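PDB 3PQA: lactaldehyde dehydrogenase from Methanocaldococcus jannaschii, which oxidises lactaldehyde to lactate with NAD, which it prefers over NADP, in the biosynthesis of coenzyme F420, and works as a homotetramer. Local coordinates for residues E129-N141 and I208-T220. Numbering follows the deposited sequence.
Sequences EPVGIVGAITPFN and IVVNEKVNMISFT
Two backbone amides grip the carbonyl oxygen of Ile133: Asn215 N at 2.9 Å from Ile133 O and, through a more bent bond, Met216 N. They open a parallel pairing of strands 133-138 and 216-220 in the Rossmann-like cofactor domain of an aldehyde dehydrogenase. The Asn215 side chain makes the return bond. With CG beside its own backbone N (chi1 -64°), its OD1 meets Ile133 N at 2.9 Å, the N-H pointing almost straight (168°) at a lone pair in the carbonyl plane. Replacing Asn215 with an alanine would probably leave Ile133 N without its acceptor at the start of the strand. Gly132 suits the spot because a CB would collide with Asn215 OD1 and, at these backbone angles, also press on the carbonyl oxygen of Val131. Beyond, the ladder runs regularly: Gly135 N to Met216 O, Ser218 N to Gly135 O, Ile137 N to Ser218 O, Thr220 N to Ile137 O.

On the face of Ile137, Ile217 and Phe219, the end of helix 201-210 packs against the strand. Ile208 sets CG2 3.6 Å from Gly135 CA, where any side chain would clash. Ile137 CD1 reaches Val209 CG2 at 3.7 Å. The Phe219 side chain also touches Val225, a probable NAD-binding residue. On the other face Lys150 binds the hydroxyl of Ser218, and it also binds that of Thr220. Past the last rung, Pro139 brings CB to 3.5 Å from Thr220 O and CG near Thr220 CG2. Within the ladder, Ile137 CG2, anti to the backbone N, sits at the edge of the Phe219 ring, near its plane, 3.5 Å from Phe219 CD1.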
ATOM      1  N   GLU B 129     -14.810  -2.175  -9.236  1.00 11.91           N
ATOM      2  CA  GLU B 129     -16.193  -1.956  -9.692  1.00 10.93           C
ATOM      3  C   GLU B 129     -17.164  -2.710  -8.788  1.00  9.88           C
ATOM      4  O   GLU B 129     -16.774  -3.692  -8.170  1.00  9.90           O
ATOM      5  CB  GLU B 129     -16.365  -2.404 -11.148  1.00 12.07           C
ATOM      6  CG  GLU B 129     -15.484  -1.608 -12.122  1.00 12.96           C
ATOM      7  CD  GLU B 129     -15.759  -1.890 -13.586  1.00 12.43           C
ATOM      8  OE1 GLU B 129     -16.433  -2.897 -13.895  1.00 13.12           O
ATOM      9  OE2 GLU B 129     -15.261  -1.110 -14.424  1.00 13.10           O
ATOM     10  N   PRO B 130     -18.433  -2.253  -8.693  1.00  9.92           N
ATOM     11  CA  PRO B 130     -19.343  -2.973  -7.779  1.00  9.79           C
ATOM     12  C   PRO B 130     -19.571  -4.445  -8.109  1.00  9.59           C
ATOM     13  O   PRO B 130     -19.598  -4.826  -9.276  1.00 10.12           O
ATOM     14  CB  PRO B 130     -20.681  -2.241  -7.958  1.00 10.13           C
ATOM     15  CG  PRO B 130     -20.557  -1.453  -9.237  1.00 10.34           C
ATOM     16  CD  PRO B 130     -19.097  -1.120  -9.367  1.00 10.27           C
ATOM     17  N   VAL B 131     -19.798  -5.252  -7.079  1.00 10.10           N
ATOM     18  CA  VAL B 131     -20.207  -6.631  -7.292  1.00 10.39           C
ATOM     19  C   VAL B 131     -21.598  -6.734  -7.921  1.00 10.08           C
ATOM     20  O   VAL B 131     -21.878  -7.693  -8.649  1.00 11.07           O
ATOM     21  CB  VAL B 131     -20.142  -7.460  -5.997  1.00 11.42           C
ATOM     22  CG1 VAL B 131     -18.687  -7.664  -5.597  1.00 11.83           C
ATOM     23  CG2 VAL B 131     -20.942  -6.802  -4.861  1.00 11.82           C
ATOM     24  N   GLY B 132     -22.451  -5.748  -7.650  1.00  9.95           N
ATOM     25  CA  GLY B 132     -23.786  -5.670  -8.245  1.00 10.35           C
ATOM     26  C   GLY B 132     -24.817  -5.412  -7.158  1.00 10.70           C
ATOM     27  O   GLY B 132     -24.906  -4.300  -6.615  1.00 12.01           O
ATOM     28  N   ILE B 133     -25.599  -6.441  -6.842  1.00 10.77           N
ATOM     29  CA  ILE B 133     -26.546  -6.381  -5.738  1.00 11.01           C
ATOM     30  C   ILE B 133     -25.909  -7.017  -4.506  1.00 10.56           C
ATOM     31  O   ILE B 133     -25.541  -8.197  -4.528  1.00 11.64           O
ATOM     32  CB  ILE B 133     -27.876  -7.104  -6.065  1.00 11.85           C
ATOM     33  CG1 ILE B 133     -28.531  -6.485  -7.310  1.00 12.59           C
ATOM     34  CG2 ILE B 133     -28.830  -7.031  -4.872  1.00 12.57           C
ATOM     35  CD1 ILE B 133     -29.854  -7.165  -7.741  1.00 12.11           C
ATOM     36  N   VAL B 134     -25.768  -6.213  -3.455  1.00  9.80           N
ATOM     37  CA  VAL B 134     -25.301  -6.673  -2.155  1.00 10.11           C
ATOM     38  C   VAL B 134     -26.529  -7.024  -1.327  1.00 10.61           C
ATOM     39  O   VAL B 134     -27.391  -6.167  -1.082  1.00 11.02           O
ATOM     40  CB  VAL B 134     -24.442  -5.601  -1.440  1.00 11.04           C
ATOM     41  CG1 VAL B 134     -24.281  -5.939   0.036  1.00 12.49           C
ATOM     42  CG2 VAL B 134     -23.073  -5.473  -2.118  1.00 12.40           C
ATOM     43  N   GLY B 135     -26.589  -8.284  -0.900  1.00 11.11           N
ATOM     44  CA  GLY B 135     -27.612  -8.743   0.044  1.00 10.68           C
ATOM     45  C   GLY B 135     -27.045  -8.669   1.449  1.00 10.48           C
ATOM     46  O   GLY B 135     -26.189  -9.469   1.810  1.00 11.21           O
ATOM     47  N   ALA B 136     -27.499  -7.685   2.222  1.00 10.85           N
ATOM     48  CA  ALA B 136     -27.032  -7.465   3.592  1.00 11.11           C
ATOM     49  C   ALA B 136     -28.038  -8.060   4.567  1.00 11.22           C
ATOM     50  O   ALA B 136     -29.235  -7.797   4.477  1.00 11.60           O
ATOM     51  CB  ALA B 136     -26.864  -5.969   3.850  1.00 11.89           C
ATOM     52  N   ILE B 137     -27.559  -8.892   5.480  1.00 11.84           N
ATOM     53  CA  ILE B 137     -28.441  -9.501   6.478  1.00 12.45           C
ATOM     54  C   ILE B 137     -27.824  -9.184   7.834  1.00 11.85           C
ATOM     55  O   ILE B 137     -26.703  -9.602   8.116  1.00 11.85           O
ATOM     56  CB  ILE B 137     -28.636 -11.018   6.217  1.00 14.35           C
ATOM     57  CG1 ILE B 137     -29.254 -11.248   4.818  1.00 14.76           C
ATOM     58  CG2 ILE B 137     -29.491 -11.646   7.317  1.00 14.87           C
ATOM     59  CD1 ILE B 137     -29.340 -12.721   4.401  1.00 14.62           C
ATOM     60  N   THR B 138     -28.548  -8.410   8.638  1.00 11.84           N
ATOM     61  CA  THR B 138     -27.972  -7.787   9.822  1.00 12.42           C
ATOM     62  C   THR B 138     -28.611  -8.313  11.100  1.00 12.49           C
ATOM     63  O   THR B 138     -29.752  -8.772  11.077  1.00 12.54           O
ATOM     64  CB  THR B 138     -28.098  -6.259   9.762  1.00 13.35           C
ATOM     65  OG1 THR B 138     -29.464  -5.896   9.509  1.00 14.36           O
ATOM     66  CG2 THR B 138     -27.202  -5.703   8.640  1.00 14.32           C
ATOM     67  N   PRO B 139     -27.871  -8.251  12.221  1.00 12.92           N
ATOM     68  CA  PRO B 139     -28.265  -8.905  13.451  1.00 13.01           C
ATOM     69  C   PRO B 139     -29.036  -7.976  14.392  1.00 12.94           C
ATOM     70  O   PRO B 139     -29.065  -6.767  14.181  1.00 13.67           O
ATOM     71  CB  PRO B 139     -26.907  -9.258  14.069  1.00 13.06           C
ATOM     72  CG  PRO B 139     -26.082  -8.100  13.741  1.00 13.40           C
ATOM     73  CD  PRO B 139     -26.497  -7.703  12.331  1.00 12.99           C
ATOM     74  N   PHE B 140     -29.624  -8.555  15.438  1.00 12.51           N
ATOM     75  CA  PHE B 140     -30.440  -7.809  16.383  1.00 13.08           C
ATOM     76  C   PHE B 140     -29.604  -6.969  17.365  1.00 12.89           C
ATOM     77  O   PHE B 140     -30.125  -6.032  17.966  1.00 12.58           O
ATOM     78  CB  PHE B 140     -31.354  -8.770  17.179  1.00 14.77           C
ATOM     79  CG  PHE B 140     -30.629  -9.528  18.280  1.00 15.22           C
ATOM     80  CD1 PHE B 140     -30.324  -8.906  19.496  1.00 15.00           C
ATOM     81  CD2 PHE B 140     -30.225 -10.847  18.090  1.00 15.00           C
ATOM     82  CE1 PHE B 140     -29.647  -9.583  20.503  1.00 15.25           C
ATOM     83  CE2 PHE B 140     -29.556 -11.538  19.099  1.00 15.28           C
ATOM     84  CZ  PHE B 140     -29.259 -10.904  20.304  1.00 15.09           C
ATOM     85  N   ASN B 141     -28.323  -7.311  17.537  1.00 13.07           N
ATOM     86  CA  ASN B 141     -27.569  -6.843  18.720  1.00 13.12           C
ATOM     87  C   ASN B 141     -26.919  -5.463  18.596  1.00 13.24           C
ATOM     88  O   ASN B 141     -26.946  -4.668  19.545  1.00 13.26           O
ATOM     89  CB  ASN B 141     -26.565  -7.914  19.218  1.00 14.16           C
ATOM     90  CG  ASN B 141     -25.515  -8.283  18.177  1.00 13.33           C
ATOM     91  OD1 ASN B 141     -25.682  -8.039  16.978  1.00 14.31           O
ATOM     92  ND2 ASN B 141     -24.404  -8.863  18.643  1.00 14.28           N
ATOM     93  N   ILE B 208     -33.023 -13.743  -0.178  1.00 13.50           N
ATOM     94  CA  ILE B 208     -31.851 -12.937  -0.510  1.00 14.18           C
ATOM     95  C   ILE B 208     -30.625 -13.829  -0.750  1.00 14.37           C
ATOM     96  O   ILE B 208     -29.856 -13.607  -1.691  1.00 14.60           O
ATOM     97  CB  ILE B 208     -31.545 -11.896   0.595  1.00 14.97           C
ATOM     98  CG1 ILE B 208     -32.652 -10.830   0.630  1.00 15.32           C
ATOM     99  CG2 ILE B 208     -30.168 -11.254   0.375  1.00 15.41           C
ATOM    100  CD1 ILE B 208     -32.495  -9.790   1.743  1.00 15.11           C
ATOM    101  N   VAL B 209     -30.481 -14.852   0.086  1.00 13.96           N
ATOM    102  CA  VAL B 209     -29.366 -15.800  -0.006  1.00 14.03           C
ATOM    103  C   VAL B 209     -29.424 -16.641  -1.272  1.00 15.03           C
ATOM    104  O   VAL B 209     -28.409 -16.813  -1.951  1.00 15.63           O
ATOM    105  CB  VAL B 209     -29.306 -16.718   1.242  1.00 13.38           C
ATOM    106  CG1 VAL B 209     -28.289 -17.833   1.075  1.00 13.56           C
ATOM    107  CG2 VAL B 209     -28.980 -15.904   2.485  1.00 13.54           C
ATOM    108  N   VAL B 210     -30.613 -17.153  -1.598  1.00 15.50           N
ATOM    109  CA  VAL B 210     -30.779 -18.086  -2.725  1.00 16.17           C
ATOM    110  C   VAL B 210     -30.989 -17.426  -4.095  1.00 15.44           C
ATOM    111  O   VAL B 210     -30.667 -18.031  -5.123  1.00 16.34           O
ATOM    112  CB  VAL B 210     -31.910 -19.143  -2.472  1.00 17.51           C
ATOM    113  CG1 VAL B 210     -31.640 -19.934  -1.191  1.00 18.83           C
ATOM    114  CG2 VAL B 210     -33.313 -18.498  -2.454  1.00 18.81           C
ATOM    115  N   ASN B 211     -31.522 -16.203  -4.115  1.00 14.63           N
ATOM    116  CA  ASN B 211     -31.854 -15.532  -5.383  1.00 14.74           C
ATOM    117  C   ASN B 211     -30.636 -15.327  -6.281  1.00 14.62           C
ATOM    118  O   ASN B 211     -29.655 -14.711  -5.866  1.00 14.97           O
ATOM    119  CB  ASN B 211     -32.525 -14.186  -5.121  1.00 14.96           C
ATOM    120  CG  ASN B 211     -33.238 -13.649  -6.340  1.00 15.03           C
ATOM    121  OD1 ASN B 211     -32.613 -13.328  -7.357  1.00 15.08           O
ATOM    122  ND2 ASN B 211     -34.562 -13.539  -6.243  1.00 15.09           N
ATOM    123  N   GLU B 212     -30.718 -15.804  -7.520  1.00 15.67           N
ATOM    124  CA  GLU B 212     -29.563 -15.787  -8.425  1.00 17.45           C
ATOM    125  C   GLU B 212     -29.183 -14.393  -8.931  1.00 16.29           C
ATOM    126  O   GLU B 212     -28.115 -14.224  -9.525  1.00 17.48           O
ATOM    127  CB  GLU B 212     -29.774 -16.772  -9.588  1.00 22.19           C
ATOM    128  CG  GLU B 212     -30.001 -18.210  -9.113  1.00 25.70           C
ATOM    129  CD  GLU B 212     -29.416 -19.282 -10.033  1.00 23.37           C
ATOM    130  OE1 GLU B 212     -29.614 -20.481  -9.724  1.00 25.97           O
ATOM    131  OE2 GLU B 212     -28.766 -18.946 -11.056  1.00 25.84           O
ATOM    132  N   LYS B 213     -30.062 -13.410  -8.716  1.00 15.16           N
ATOM    133  CA  LYS B 213     -29.775 -12.016  -9.081  1.00 14.77           C
ATOM    134  C   LYS B 213     -28.902 -11.308  -8.038  1.00 14.40           C
ATOM    135  O   LYS B 213     -28.255 -10.299  -8.336  1.00 14.60           O
ATOM    136  CB  LYS B 213     -31.067 -11.229  -9.306  1.00 16.00           C
ATOM    137  CG  LYS B 213     -31.845 -11.660 -10.551  1.00 16.03           C
ATOM    138  CD  LYS B 213     -33.179 -10.932 -10.644  1.00 16.47           C
ATOM    139  CE  LYS B 213     -34.094 -11.566 -11.702  1.00 16.24           C
ATOM    140  NZ  LYS B 213     -33.617 -11.312 -13.073  1.00 16.83           N
ATOM    141  N   VAL B 214     -28.888 -11.827  -6.817  1.00 13.40           N
ATOM    142  CA  VAL B 214     -28.057 -11.237  -5.766  1.00 12.51           C
ATOM    143  C   VAL B 214     -26.612 -11.658  -6.034  1.00 11.97           C
ATOM    144  O   VAL B 214     -26.353 -12.831  -6.303  1.00 12.78           O
ATOM    145  CB  VAL B 214     -28.555 -11.678  -4.364  1.00 12.72           C
ATOM    146  CG1 VAL B 214     -27.588 -11.225  -3.258  1.00 12.40           C
ATOM    147  CG2 VAL B 214     -29.976 -11.111  -4.112  1.00 12.45           C
ATOM    148  N   ASN B 215     -25.675 -10.706  -5.986  1.00 10.97           N
ATOM    149  CA  ASN B 215     -24.287 -10.980  -6.366  1.00 10.51           C
ATOM    150  C   ASN B 215     -23.364 -11.322  -5.200  1.00 10.03           C
ATOM    151  O   ASN B 215     -22.309 -11.959  -5.374  1.00  9.99           O
ATOM    152  CB  ASN B 215     -23.725  -9.793  -7.152  1.00 11.64           C
ATOM    153  CG  ASN B 215     -24.463  -9.583  -8.472  1.00 11.55           C
ATOM    154  OD1 ASN B 215     -25.229  -8.635  -8.629  1.00 11.84           O
ATOM    155  ND2 ASN B 215     -24.259 -10.502  -9.411  1.00 11.82           N
ATOM    156  N   MET B 216     -23.764 -10.881  -4.016  1.00 10.42           N
ATOM    157  CA  MET B 216     -22.949 -11.038  -2.816  0.50 11.14           C
ATOM    158  C   MET B 216     -23.840 -11.083  -1.594  1.00 11.24           C
ATOM    159  O   MET B 216     -24.836 -10.357  -1.524  1.00 12.21           O
ATOM    160  CB  MET B 216     -21.933  -9.897  -2.697  0.50 12.96           C
ATOM    161  CG  MET B 216     -21.252  -9.812  -1.342  0.50 13.23           C
ATOM    162  SD  MET B 216     -19.747  -8.862  -1.384  0.50 12.98           S
ATOM    163  CE  MET B 216     -19.255  -9.060   0.354  0.50 13.00           C
ATOM    164  N   ILE B 217     -23.479 -11.943  -0.645  1.00 12.23           N
ATOM    165  CA  ILE B 217     -24.158 -12.017   0.647  1.00 13.44           C
ATOM    166  C   ILE B 217     -23.175 -11.583   1.715  1.00 12.85           C
ATOM    167  O   ILE B 217     -22.032 -12.051   1.754  1.00 13.12           O
ATOM    168  CB  ILE B 217     -24.680 -13.454   0.972  1.00 15.46           C
ATOM    169  CG1 ILE B 217     -25.657 -13.938  -0.096  1.00 15.87           C
ATOM    170  CG2 ILE B 217     -25.302 -13.524   2.385  1.00 15.83           C
ATOM    171  CD1 ILE B 217     -26.832 -13.018  -0.313  1.00 15.72           C
ATOM    172  N   SER B 218     -23.620 -10.651   2.550  1.00 12.33           N
ATOM    173  CA  SER B 218     -22.886 -10.250   3.728  1.00 12.11           C
ATOM    174  C   SER B 218     -23.823 -10.425   4.907  1.00 11.87           C
ATOM    175  O   SER B 218     -24.811  -9.681   5.048  1.00 11.55           O
ATOM    176  CB  SER B 218     -22.454  -8.799   3.626  1.00 12.63           C
ATOM    177  OG  SER B 218     -21.674  -8.432   4.747  1.00 14.42           O
ATOM    178  N   PHE B 219     -23.492 -11.404   5.743  1.00 12.49           N
ATOM    179  CA  PHE B 219     -24.347 -11.833   6.854  1.00 13.37           C
ATOM    180  C   PHE B 219     -23.583 -11.716   8.155  1.00 13.00           C
ATOM    181  O   PHE B 219     -22.418 -12.136   8.230  1.00 13.48           O
ATOM    182  CB  PHE B 219     -24.771 -13.295   6.667  1.00 15.88           C
ATOM    183  CG  PHE B 219     -25.431 -13.901   7.880  1.00 16.23           C
ATOM    184  CD1 PHE B 219     -26.790 -13.716   8.107  1.00 16.23           C
ATOM    185  CD2 PHE B 219     -24.695 -14.660   8.795  1.00 16.22           C
ATOM    186  CE1 PHE B 219     -27.420 -14.272   9.222  1.00 16.36           C
ATOM    187  CE2 PHE B 219     -25.319 -15.225   9.918  1.00 16.36           C
ATOM    188  CZ  PHE B 219     -26.682 -15.019  10.132  1.00 16.33           C
ATOM    189  N   THR B 220     -24.236 -11.148   9.171  1.00 13.23           N
ATOM    190  CA  THR B 220     -23.710 -11.131  10.546  1.00 13.62           C
ATOM    191  C   THR B 220     -24.771 -11.781  11.437  1.00 14.55           C
ATOM    192  O   THR B 220     -25.934 -11.380  11.399  1.00 14.88           O
ATOM    193  CB  THR B 220     -23.389  -9.684  11.022  1.00 14.03           C
ATOM    194  OG1 THR B 220     -22.436  -9.100  10.133  1.00 14.43           O
ATOM    195  CG2 THR B 220     -22.781  -9.663  12.441  1.00 14.30           C
TER